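Local coordinates for protein inactive glucansucrase (Lactobacillus reuteri, PDB 5JBD) that is named an inactive glucansucrase and belongs to glycosyl hydrolase family 70, whose members are built round a TIM-type barrel, at residues V463-G466 with D467-E471; P663-V666 with E667-A670; L715-T718 with A719-T722; Y724-G727 with E728-A731. All coordinates share one frame; numbering follows the deposited sequence.

Contact 1 (V463-G466 with D467-E471); sequences VYYG and DLYNE
Glu-471 OE2 lies at the edge of the Tyr-464 ring, near its plane. Tyr-464 OH donates to Glu-471 OE2 at 2.6 Å and meets it from above the carboxylate plane. One face of the same ring has Gly-466 N over it, offset toward the rim. Tyr-465 and Tyr-469 meet rim to rim, centroids 5.7 Å apart, with neither ring over the other. Tyr-465 CE1 reaches CB of Tyr-469 at 3.6 Å. Water 1 sits at the edge of the Tyr-465 ring, in plane, and links its OH to Glu-471 O; Met-476 N bonds the same hydroxyl.

Tyr-465 O takes two backbone bonds, from Leu-468 N at 3.1 Å and Tyr-469 N at 3.0 Å. Asp-467 N bonds Tyr-464 O at 2.9 Å. Chi1 of Glu-471 is 70°, which puts CG between its backbone N and carbonyl carbon and carries the carboxylate back over Gly-466. Arg-395 makes salt bridges to both Glu-471 and Asp-467, and Tyr-450 also bonds Asp-467.

This buried turn follows barrel strand 460-464. Strand 652-654 pairs with strand 460-464, and helix 483-496 packs on Val-463 and Leu-468.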
ATOM      1  N   VAL A 463       7.985   6.048 -15.004  1.00 21.54           N
ATOM      2  CA  VAL A 463       8.640   7.231 -14.431  1.00 22.01           C
ATOM      3  C   VAL A 463       7.922   7.621 -13.119  1.00 22.68           C
ATOM      4  O   VAL A 463       6.701   7.418 -12.994  1.00 22.51           O
ATOM      5  CB  VAL A 463       8.617   8.399 -15.441  1.00 23.38           C
ATOM      6  CG1 VAL A 463       9.228   9.659 -14.835  1.00 24.37           C
ATOM      7  CG2 VAL A 463       9.331   8.017 -16.731  1.00 24.39           C
ATOM      8  N   TYR A 464       8.673   8.147 -12.147  1.00 22.07           N
ATOM      9  CA  TYR A 464       8.134   8.520 -10.816  1.00 22.97           C
ATOM     10  C   TYR A 464       7.942  10.028 -10.682  1.00 23.31           C
ATOM     11  O   TYR A 464       8.885  10.796 -10.926  1.00 21.90           O
ATOM     12  CB  TYR A 464       9.081   8.058  -9.719  1.00 22.49           C
ATOM     13  CG  TYR A 464       8.645   8.354  -8.284  1.00 23.18           C
ATOM     14  CD1 TYR A 464       7.384   7.989  -7.816  1.00 23.97           C
ATOM     15  CD2 TYR A 464       9.517   8.980  -7.387  1.00 24.64           C
ATOM     16  CE1 TYR A 464       7.004   8.241  -6.502  1.00 24.52           C
ATOM     17  CE2 TYR A 464       9.155   9.229  -6.071  1.00 25.03           C
ATOM     18  CZ  TYR A 464       7.891   8.870  -5.632  1.00 25.56           C
ATOM     19  OH  TYR A 464       7.539   9.113  -4.321  1.00 24.88           O
ATOM     20  N   TYR A 465       6.737  10.436 -10.264  1.00 21.60           N
ATOM     21  CA  TYR A 465       6.416  11.841  -9.977  1.00 22.78           C
ATOM     22  C   TYR A 465       7.511  12.574  -9.196  1.00 23.19           C
ATOM     23  O   TYR A 465       7.903  13.689  -9.570  1.00 24.31           O
ATOM     24  CB  TYR A 465       5.098  11.953  -9.193  1.00 22.68           C
ATOM     25  CG  TYR A 465       4.860  13.320  -8.557  1.00 22.36           C
ATOM     26  CD1 TYR A 465       4.670  14.453  -9.351  1.00 22.76           C
ATOM     27  CD2 TYR A 465       4.821  13.479  -7.161  1.00 23.56           C
ATOM     28  CE1 TYR A 465       4.458  15.708  -8.789  1.00 23.60           C
ATOM     29  CE2 TYR A 465       4.598  14.731  -6.588  1.00 23.00           C
ATOM     30  CZ  TYR A 465       4.416  15.839  -7.406  1.00 24.05           C
ATOM     31  OH  TYR A 465       4.189  17.087  -6.871  1.00 25.53           O
ATOM     32  N   GLY A 466       7.988  11.951  -8.118  1.00 23.30           N
ATOM     33  CA  GLY A 466       9.022  12.555  -7.262  1.00 25.08           C
ATOM     34  C   GLY A 466      10.439  12.690  -7.834  1.00 25.19           C
ATOM     35  O   GLY A 466      11.315  13.274  -7.180  1.00 25.91           O
ATOM     36  N   ASP A 467      10.690  12.114  -9.015  1.00 24.50           N
ATOM     37  CA  ASP A 467      11.944  12.318  -9.730  1.00 23.97           C
ATOM     38  C   ASP A 467      11.853  13.496 -10.696  1.00 24.67           C
ATOM     39  O   ASP A 467      12.888  14.039 -11.100  1.00 23.76           O
ATOM     40  CB  ASP A 467      12.370  11.034 -10.469  1.00 24.33           C
ATOM     41  CG  ASP A 467      12.792   9.915  -9.515  1.00 23.56           C
ATOM     42  OD1 ASP A 467      13.272  10.229  -8.405  1.00 22.93           O
ATOM     43  OD2 ASP A 467      12.652   8.719  -9.879  1.00 24.21           O
ATOM     44  N   LEU A 468      10.629  13.929 -11.031  1.00 24.89           N
ATOM     45  CA  LEU A 468      10.416  15.159 -11.819  1.00 25.57           C
ATOM     46  C   LEU A 468      10.119  16.390 -10.959  1.00 25.85           C
ATOM     47  O   LEU A 468      10.452  17.497 -11.362  1.00 26.49           O
ATOM     48  CB  LEU A 468       9.281  14.971 -12.829  1.00 26.47           C
ATOM     49  CG  LEU A 468       9.447  13.882 -13.900  1.00 26.30           C
ATOM     50  CD1 LEU A 468       8.302  13.947 -14.903  1.00 26.72           C
ATOM     51  CD2 LEU A 468      10.773  14.010 -14.623  1.00 26.92           C
ATOM     52  N   TYR A 469       9.509  16.205  -9.787  1.00 25.93           N
ATOM     53  CA  TYR A 469       9.083  17.320  -8.935  1.00 26.90           C
ATOM     54  C   TYR A 469       9.485  17.067  -7.488  1.00 27.33           C
ATOM     55  O   TYR A 469       9.565  15.903  -7.055  1.00 24.80           O
ATOM     56  CB  TYR A 469       7.555  17.515  -9.040  1.00 26.33           C
ATOM     57  CG  TYR A 469       7.128  17.870 -10.450  1.00 26.83           C
ATOM     58  CD1 TYR A 469       7.159  19.203 -10.898  1.00 28.12           C
ATOM     59  CD2 TYR A 469       6.743  16.873 -11.358  1.00 25.24           C
ATOM     60  CE1 TYR A 469       6.808  19.530 -12.209  1.00 29.22           C
ATOM     61  CE2 TYR A 469       6.385  17.190 -12.664  1.00 26.26           C
ATOM     62  CZ  TYR A 469       6.420  18.502 -13.095  1.00 27.64           C
ATOM     63  OH  TYR A 469       6.070  18.808 -14.394  1.00 28.39           O
ATOM     64  N   ASN A 470       9.727  18.154  -6.744  1.00 27.46           N
ATOM     65  CA  ASN A 470       9.935  18.061  -5.296  1.00 28.66           C
ATOM     66  C   ASN A 470       8.620  17.656  -4.655  1.00 29.18           C
ATOM     67  O   ASN A 470       7.663  18.430  -4.615  1.00 29.13           O
ATOM     68  CB  ASN A 470      10.447  19.381  -4.717  1.00 31.13           C
ATOM     69  CG  ASN A 470      11.855  19.716  -5.179  1.00 33.14           C
ATOM     70  OD1 ASN A 470      12.608  18.848  -5.630  1.00 33.58           O
ATOM     71  ND2 ASN A 470      12.229  20.991  -5.045  1.00 36.09           N
ATOM     72  N   GLU A 471       8.573  16.418  -4.173  1.00 29.16           N
ATOM     73  CA  GLU A 471       7.304  15.730  -3.936  1.00 29.54           C
ATOM     74  C   GLU A 471       6.575  16.133  -2.653  1.00 29.31           C
ATOM     75  O   GLU A 471       5.402  15.792  -2.510  1.00 29.92           O
ATOM     76  CB  GLU A 471       7.507  14.212  -4.002  1.00 27.78           C
ATOM     77  CG  GLU A 471       8.301  13.596  -2.853  1.00 27.42           C
ATOM     78  CD  GLU A 471       8.908  12.249  -3.264  1.00 27.20           C
ATOM     79  OE1 GLU A 471       9.942  12.249  -3.947  1.00 24.08           O
ATOM     80  OE2 GLU A 471       8.334  11.199  -2.925  1.00 25.58           O
TER
HETATM   81  O   HOH W   1       3.644  17.176  -4.436  1.00 26.67           O
HETATM   82  O   HOH W   2      10.884  14.774  -4.803  1.00 27.70           O

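Contact 2 (P663-V666 with E667-A670); sequences PTSV and ENHA
Val-666 and His-669 are the two ends of a type I beta turn, and Val-666 packs on the imidazole of His-669. Pro-663, three residues before Val-666, packs on the same ring. His-669 is also the N-cap residue of helix 670-676. The Val-666 backbone lies across one face of the ring. Val-666 CA makes a CH-pi contact 3.9 Å from the centroid of the His-669 ring and 17° off the normal, displaced toward the rim. Pro-663 crosses the imidazole obliquely, and its CG comes within 3.5 Å of CD2 of His-669. Chi1 of His-669 is -73°, with CG opposite the carbonyl carbon, and this brings the ring back over the turn. Glu-729 accepts from ND1 on the ring.

The turn is closed by His-669 N, which bonds Val-666 O at 3.1 Å. Asn-672 ND2 also bonds this oxygen.

On the polar side, Ser-665 OG sits between its own backbone N and carbonyl carbon. There it accepts from Asn-668 N at 3.2 Å, while Ser-665 O takes a weak bond from the same N-H. Gln-474 lies against Pro-663 and Asn-668, and its side-chain oxygen accepts from Thr-664 N. The side chains of Thr-664 and Asn-668 meet at a slant. The amide of Asn-668 has its partner almost in plane: ND2 donates to Thr-664 OG1 at 3.0 Å, with 150° at the hydrogen.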
ATOM      1  N   PRO A 663      -3.625  19.670  -0.070  1.00 31.17           N
ATOM      2  CA  PRO A 663      -3.618  20.873  -0.910  1.00 31.74           C
ATOM      3  C   PRO A 663      -4.065  22.116  -0.137  1.00 31.76           C
ATOM      4  O   PRO A 663      -4.979  22.047   0.689  1.00 33.15           O
ATOM      5  CB  PRO A 663      -4.620  20.546  -2.016  1.00 31.35           C
ATOM      6  CG  PRO A 663      -5.570  19.605  -1.372  1.00 31.28           C
ATOM      7  CD  PRO A 663      -4.766  18.794  -0.391  1.00 31.18           C
ATOM      8  N   THR A 664      -3.435  23.241  -0.429  1.00 32.93           N
ATOM      9  CA  THR A 664      -3.714  24.505   0.268  1.00 33.33           C
ATOM     10  C   THR A 664      -4.865  25.304  -0.361  1.00 35.18           C
ATOM     11  O   THR A 664      -5.296  26.310   0.205  1.00 33.56           O
ATOM     12  CB  THR A 664      -2.443  25.376   0.319  1.00 33.90           C
ATOM     13  OG1 THR A 664      -1.819  25.409  -0.975  1.00 32.92           O
ATOM     14  CG2 THR A 664      -1.463  24.804   1.335  1.00 34.24           C
ATOM     15  N   SER A 665      -5.343  24.872  -1.527  1.00 34.24           N
ATOM     16  CA  SER A 665      -6.482  25.489  -2.192  1.00 36.34           C
ATOM     17  C   SER A 665      -7.134  24.471  -3.121  1.00 38.17           C
ATOM     18  O   SER A 665      -6.591  23.381  -3.346  1.00 34.54           O
ATOM     19  CB  SER A 665      -6.036  26.696  -3.009  1.00 36.11           C
ATOM     20  OG  SER A 665      -5.204  26.300  -4.088  1.00 35.91           O
ATOM     21  N   VAL A 666      -8.286  24.847  -3.673  1.00 38.99           N
ATOM     22  CA  VAL A 666      -8.967  24.022  -4.677  1.00 39.04           C
ATOM     23  C   VAL A 666      -8.121  23.931  -5.955  1.00 37.58           C
ATOM     24  O   VAL A 666      -7.988  22.849  -6.527  1.00 35.06           O
ATOM     25  CB  VAL A 666     -10.401  24.545  -4.984  1.00 38.02           C
ATOM     26  CG1 VAL A 666     -11.000  23.869  -6.219  1.00 37.15           C
ATOM     27  CG2 VAL A 666     -11.296  24.334  -3.769  1.00 38.97           C
ATOM     28  N   GLU A 667      -7.559  25.058  -6.392  1.00 36.63           N
ATOM     29  CA  GLU A 667      -6.681  25.086  -7.564  1.00 39.10           C
ATOM     30  C   GLU A 667      -5.499  24.107  -7.430  1.00 36.48           C
ATOM     31  O   GLU A 667      -5.080  23.511  -8.420  1.00 36.97           O
ATOM     32  CB  GLU A 667      -6.185  26.513  -7.813  1.00 43.36           C
ATOM     33  CG  GLU A 667      -5.289  26.692  -9.043  1.00 48.62           C
ATOM     34  CD  GLU A 667      -4.917  28.155  -9.295  1.00 52.90           C
ATOM     35  OE1 GLU A 667      -5.805  29.025  -9.197  1.00 56.86           O
ATOM     36  OE2 GLU A 667      -3.736  28.436  -9.589  1.00 55.29           O
ATOM     37  N   ASN A 668      -4.990  23.936  -6.208  1.00 35.58           N
ATOM     38  CA  ASN A 668      -3.839  23.055  -5.931  1.00 34.56           C
ATOM     39  C   ASN A 668      -4.191  21.569  -5.735  1.00 32.89           C
ATOM     40  O   ASN A 668      -3.288  20.760  -5.498  1.00 29.39           O
ATOM     41  CB  ASN A 668      -3.036  23.567  -4.719  1.00 34.31           C
ATOM     42  CG  ASN A 668      -2.174  24.781  -5.042  1.00 36.07           C
ATOM     43  OD1 ASN A 668      -1.977  25.141  -6.199  1.00 37.20           O
ATOM     44  ND2 ASN A 668      -1.657  25.421  -4.006  1.00 38.61           N
ATOM     45  N   HIS A 669      -5.474  21.206  -5.827  1.00 31.01           N
ATOM     46  CA  HIS A 669      -5.864  19.799  -5.875  1.00 29.80           C
ATOM     47  C   HIS A 669      -5.110  19.134  -7.017  1.00 28.48           C
ATOM     48  O   HIS A 669      -5.123  19.629  -8.139  1.00 29.87           O
ATOM     49  CB  HIS A 669      -7.366  19.636  -6.134  1.00 30.43           C
ATOM     50  CG  HIS A 669      -8.239  19.978  -4.963  1.00 31.99           C
ATOM     51  ND1 HIS A 669      -9.597  19.739  -4.962  1.00 31.83           N
ATOM     52  CD2 HIS A 669      -7.955  20.537  -3.763  1.00 32.02           C
ATOM     53  CE1 HIS A 669     -10.110  20.117  -3.807  1.00 32.54           C
ATOM     54  NE2 HIS A 669      -9.133  20.602  -3.060  1.00 33.86           N
ATOM     55  N   ALA A 670      -4.465  18.013  -6.735  1.00 27.87           N
ATOM     56  CA  ALA A 670      -3.715  17.300  -7.771  1.00 28.71           C
ATOM     57  C   ALA A 670      -4.576  17.058  -9.018  1.00 27.53           C
ATOM     58  O   ALA A 670      -4.093  17.222 -10.139  1.00 27.69           O
ATOM     59  CB  ALA A 670      -3.164  15.984  -7.225  1.00 28.24           C
TER

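Contact 3 (L715-T718 with A719-T722); sequences LGTT and ANPT
A tight chain reversal in the loop between strand 696-697 and helix 727-739 brings Thr-717 against Asn-720. The end-to-end directions of 715-718 and 719-722 are 146° apart. Two hydrogen bonds join this pair in opposite senses. Thr-717 N donates to Asn-720 O at 3.1 Å, and the bond is nearly straight at 172°. Asn-720 N donates to Thr-717 OG1 at 3.0 Å. The hydroxyl is placed for this by chi1 of 59°, which sets OG1 between the backbone N and carbonyl carbon of Thr-717.

The two side chains lie side by side and point the same way. Water 4 joins their ends, 2.6 Å from Thr-717 OG1 and 2.7 Å from Asn-720 ND2. Pro-721 follows directly. Its CD packs on two carbonyl oxygens, 3.5 Å from Thr-717 O and 3.6 Å from Thr-718 O.

At the open end of the reversal, Thr-722 CG2 lies against Leu-715 O. Water 3 donates to Leu-715 O and accepts from Thr-722 OG1, which bridges the two arms of the loop. Gly-716 CA faces Asn-720 O and Thr-722 CG2. Leu-715 packs on Ala-694 and Tyr-695.

Pro-721 N has no hydrogen to give to Thr-717 O, which lies 3.0 Å away. The direct hydrogen bonds found across the reversal are the two between Thr-717 and Asn-720, with a water at each end.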
ATOM      1  N   LEU A 715     -14.959   8.269  -3.962  1.00 27.85           N
ATOM      2  CA  LEU A 715     -13.671   8.864  -4.362  1.00 28.07           C
ATOM      3  C   LEU A 715     -13.578  10.375  -4.083  1.00 29.15           C
ATOM      4  O   LEU A 715     -12.821  11.095  -4.737  1.00 27.77           O
ATOM      5  CB  LEU A 715     -13.328   8.544  -5.836  1.00 29.26           C
ATOM      6  CG  LEU A 715     -12.926   7.108  -6.272  1.00 30.68           C
ATOM      7  CD1 LEU A 715     -13.539   6.048  -5.390  1.00 31.00           C
ATOM      8  CD2 LEU A 715     -13.117   6.744  -7.749  1.00 30.28           C
ATOM      9  N   GLY A 716     -14.334  10.838  -3.084  1.00 29.78           N
ATOM     10  CA  GLY A 716     -14.301  12.216  -2.637  1.00 31.37           C
ATOM     11  C   GLY A 716     -15.471  13.029  -3.174  1.00 32.51           C
ATOM     12  O   GLY A 716     -15.987  12.759  -4.263  1.00 33.63           O
ATOM     13  N   THR A 717     -15.864  14.032  -2.403  1.00 32.42           N
ATOM     14  CA  THR A 717     -16.895  14.990  -2.801  1.00 34.73           C
ATOM     15  C   THR A 717     -16.337  16.397  -2.729  1.00 34.68           C
ATOM     16  O   THR A 717     -15.237  16.611  -2.234  1.00 33.25           O
ATOM     17  CB  THR A 717     -18.100  14.903  -1.866  1.00 33.61           C
ATOM     18  OG1 THR A 717     -17.677  15.169  -0.522  1.00 32.38           O
ATOM     19  CG2 THR A 717     -18.730  13.508  -1.937  1.00 33.65           C
ATOM     20  N   THR A 718     -17.098  17.352  -3.243  1.00 35.56           N
ATOM     21  CA  THR A 718     -16.706  18.762  -3.192  1.00 35.65           C
ATOM     22  C   THR A 718     -16.458  19.220  -1.747  1.00 35.33           C
ATOM     23  O   THR A 718     -15.460  19.875  -1.468  1.00 33.55           O
ATOM     24  CB  THR A 718     -17.766  19.636  -3.886  1.00 38.26           C
ATOM     25  OG1 THR A 718     -17.941  19.180  -5.234  1.00 36.04           O
ATOM     26  CG2 THR A 718     -17.359  21.123  -3.887  1.00 40.62           C
ATOM     27  N   ALA A 719     -17.350  18.838  -0.837  1.00 37.59           N
ATOM     28  CA  ALA A 719     -17.256  19.205   0.586  1.00 39.29           C
ATOM     29  C   ALA A 719     -16.207  18.400   1.346  1.00 39.24           C
ATOM     30  O   ALA A 719     -15.562  18.935   2.247  1.00 38.10           O
ATOM     31  CB  ALA A 719     -18.614  19.057   1.268  1.00 40.07           C
ATOM     32  N   ASN A 720     -16.037  17.128   0.986  1.00 35.91           N
ATOM     33  CA  ASN A 720     -15.058  16.258   1.623  1.00 36.16           C
ATOM     34  C   ASN A 720     -14.153  15.614   0.553  1.00 34.42           C
ATOM     35  O   ASN A 720     -14.284  14.434   0.262  1.00 32.37           O
ATOM     36  CB  ASN A 720     -15.758  15.188   2.471  1.00 38.54           C
ATOM     37  CG  ASN A 720     -16.507  15.780   3.651  1.00 45.21           C
ATOM     38  OD1 ASN A 720     -15.975  15.851   4.759  1.00 49.13           O
ATOM     39  ND2 ASN A 720     -17.741  16.225   3.421  1.00 46.15           N
ATOM     40  N   PRO A 721     -13.249  16.405  -0.055  1.00 33.57           N
ATOM     41  CA  PRO A 721     -12.319  15.800  -1.022  1.00 32.18           C
ATOM     42  C   PRO A 721     -11.332  14.826  -0.362  1.00 32.05           C
ATOM     43  O   PRO A 721     -11.143  14.852   0.858  1.00 30.66           O
ATOM     44  CB  PRO A 721     -11.582  17.009  -1.614  1.00 32.31           C
ATOM     45  CG  PRO A 721     -11.670  18.063  -0.563  1.00 34.91           C
ATOM     46  CD  PRO A 721     -12.983  17.843   0.142  1.00 34.86           C
ATOM     47  N   THR A 722     -10.724  13.949  -1.167  1.00 30.57           N
ATOM     48  CA  THR A 722      -9.603  13.141  -0.698  1.00 30.04           C
ATOM     49  C   THR A 722      -8.395  14.079  -0.741  1.00 30.46           C
ATOM     50  O   THR A 722      -8.556  15.269  -1.029  1.00 31.43           O
ATOM     51  CB  THR A 722      -9.381  11.910  -1.602  1.00 28.61           C
ATOM     52  OG1 THR A 722      -8.959  12.346  -2.900  1.00 27.13           O
ATOM     53  CG2 THR A 722     -10.683  11.092  -1.708  1.00 27.98           C
TER
HETATM   54  O   HOH W   3     -10.074  10.817  -4.833  1.00 23.05           O
HETATM   55  O   HOH W   4     -19.179  14.891   1.557  1.00 46.74           O

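Contact 4 (Y724-G727 with E728-A731); sequences YGSG and EELA
Ser-726 and Glu-729 form a capping box at the start of helix 727-739. Ser-726 is the N-cap residue. Its OG accepts from Glu-729 N at 3.1 Å. In return, Glu-729 OE1 accepts from Ser-726 N at 3.0 Å, with 167° at the hydrogen. The N-H meets the carboxylate from above its plane. Chi1 of 63° turns the Ser-726 hydroxyl back toward the first turn of the helix. The extended Glu-729 side chain runs beside the Ser-726 hydroxyl, with Glu-729 CG 3.2 Å from Ser-726 OG.

The first helical bonds follow at once. Leu-730 N donates to Ser-726 O at 2.9 Å and Ala-731 N to Gly-727 O at 3.0 Å.

A second shell holds the glutamate. His-669 ND1 bonds OE1 and Asn-672 ND2 bonds OE2, so both carboxylate oxygens have partners beyond the box. These bonds tie the helix start to the turn at 666-669 and to helix 670-676. Tyr-671 of that helix packs on Glu-729 and Leu-730. A carboxylate at the N-terminal end of a helix would probably be stabilised by the helix dipole.

Before the cap, the chain passes close to the glutamate. Gly-725 CA lies 3.3 Å from Glu-729 OE1.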
ATOM      1  N   TYR A 724      -6.421  14.231  -3.067  1.00 28.04           N
ATOM      2  CA  TYR A 724      -6.218  14.550  -4.488  1.00 27.56           C
ATOM      3  C   TYR A 724      -7.301  15.460  -5.058  1.00 27.72           C
ATOM      4  O   TYR A 724      -7.065  16.178  -6.042  1.00 28.52           O
ATOM      5  CB  TYR A 724      -6.100  13.240  -5.305  1.00 26.08           C
ATOM      6  CG  TYR A 724      -5.121  12.269  -4.666  1.00 24.78           C
ATOM      7  CD1 TYR A 724      -3.754  12.526  -4.681  1.00 23.99           C
ATOM      8  CD2 TYR A 724      -5.570  11.142  -3.981  1.00 24.34           C
ATOM      9  CE1 TYR A 724      -2.844  11.668  -4.065  1.00 23.37           C
ATOM     10  CE2 TYR A 724      -4.677  10.265  -3.373  1.00 24.71           C
ATOM     11  CZ  TYR A 724      -3.305  10.533  -3.422  1.00 24.05           C
ATOM     12  OH  TYR A 724      -2.425   9.685  -2.795  1.00 23.30           O
ATOM     13  N   GLY A 725      -8.488  15.420  -4.447  1.00 27.80           N
ATOM     14  CA  GLY A 725      -9.650  16.198  -4.897  1.00 27.67           C
ATOM     15  C   GLY A 725     -10.952  15.417  -4.760  1.00 27.17           C
ATOM     16  O   GLY A 725     -11.032  14.456  -3.990  1.00 26.18           O
ATOM     17  N   SER A 726     -11.978  15.901  -5.463  1.00 27.51           N
ATOM     18  CA  SER A 726     -13.314  15.290  -5.495  1.00 28.02           C
ATOM     19  C   SER A 726     -13.435  14.293  -6.654  1.00 27.86           C
ATOM     20  O   SER A 726     -12.625  14.290  -7.593  1.00 27.91           O
ATOM     21  CB  SER A 726     -14.381  16.370  -5.660  1.00 27.63           C
ATOM     22  OG  SER A 726     -14.238  17.048  -6.902  1.00 26.91           O
ATOM     23  N   GLY A 727     -14.490  13.485  -6.584  1.00 28.53           N
ATOM     24  CA  GLY A 727     -14.824  12.546  -7.640  1.00 28.11           C
ATOM     25  C   GLY A 727     -15.151  13.244  -8.948  1.00 29.73           C
ATOM     26  O   GLY A 727     -14.784  12.751 -10.026  1.00 27.15           O
ATOM     27  N   GLU A 728     -15.841  14.386  -8.857  1.00 29.08           N
ATOM     28  CA  GLU A 728     -16.176  15.181 -10.045  1.00 31.20           C
ATOM     29  C   GLU A 728     -14.903  15.678 -10.723  1.00 29.01           C
ATOM     30  O   GLU A 728     -14.777  15.642 -11.946  1.00 28.23           O
ATOM     31  CB  GLU A 728     -17.044  16.405  -9.699  1.00 34.00           C
ATOM     32  CG  GLU A 728     -17.930  16.843 -10.822  1.00 38.83           C
ATOM     33  CD  GLU A 728     -18.816  18.023 -10.453  1.00 46.13           C
ATOM     34  OE1 GLU A 728     -19.585  17.944  -9.467  1.00 49.02           O
ATOM     35  OE2 GLU A 728     -18.736  19.031 -11.161  1.00 48.29           O
ATOM     36  N   GLU A 729     -13.974  16.168  -9.915  1.00 28.87           N
ATOM     37  CA  GLU A 729     -12.670  16.612 -10.425  1.00 27.62           C
ATOM     38  C   GLU A 729     -11.903  15.448 -11.087  1.00 27.81           C
ATOM     39  O   GLU A 729     -11.405  15.589 -12.202  1.00 26.46           O
ATOM     40  CB  GLU A 729     -11.857  17.252  -9.303  1.00 28.56           C
ATOM     41  CG  GLU A 729     -12.308  18.668  -8.949  1.00 29.20           C
ATOM     42  CD  GLU A 729     -11.697  19.204  -7.671  1.00 29.74           C
ATOM     43  OE1 GLU A 729     -11.119  18.409  -6.882  1.00 27.25           O
ATOM     44  OE2 GLU A 729     -11.808  20.436  -7.436  1.00 28.86           O
ATOM     45  N   LEU A 730     -11.863  14.298 -10.410  1.00 28.28           N
ATOM     46  CA  LEU A 730     -11.243  13.086 -10.957  1.00 27.56           C
ATOM     47  C   LEU A 730     -11.784  12.743 -12.355  1.00 27.69           C
ATOM     48  O   LEU A 730     -11.011  12.524 -13.296  1.00 26.38           O
ATOM     49  CB  LEU A 730     -11.439  11.891 -10.017  1.00 27.47           C
ATOM     50  CG  LEU A 730     -10.962  10.512 -10.517  1.00 27.54           C
ATOM     51  CD1 LEU A 730      -9.496  10.539 -10.920  1.00 27.30           C
ATOM     52  CD2 LEU A 730     -11.177   9.454  -9.454  1.00 26.45           C
ATOM     53  N   ALA A 731     -13.106  12.716 -12.495  1.00 26.81           N
ATOM     54  CA  ALA A 731     -13.711  12.392 -13.792  1.00 27.17           C
ATOM     55  C   ALA A 731     -13.341  13.389 -14.892  1.00 27.96           C
ATOM     56  O   ALA A 731     -13.075  12.986 -16.032  1.00 27.48           O
ATOM     57  CB  ALA A 731     -15.223  12.281 -13.670  1.00 27.29           C
TER

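How the contacts relate
Contact 1 is buried and belongs to the barrel, at the end of strand 460-464. Contact 4 is also buried, at the start of helix 727-739. Contact 2 lies at the surface, and contact 3 is partly buried. Contact 1 stands apart, with its centre 18 to 25 Å from the others. Contacts 2, 3 and 4 touch one another. His-669 packs on Pro-721, and Gly-716 O lies 2.9 Å from Gly-727 N, a probable hydrogen bond. The probable His-669 ND1 to Glu-729 OE1 hydrogen bond joins contacts 2 and 4. Ionised and aromatic groups dominate contact 1. Hydroxyls that accept from backbone N-H recur in contacts 2, 3 and 4, from Ser-665, Thr-717 and Ser-726.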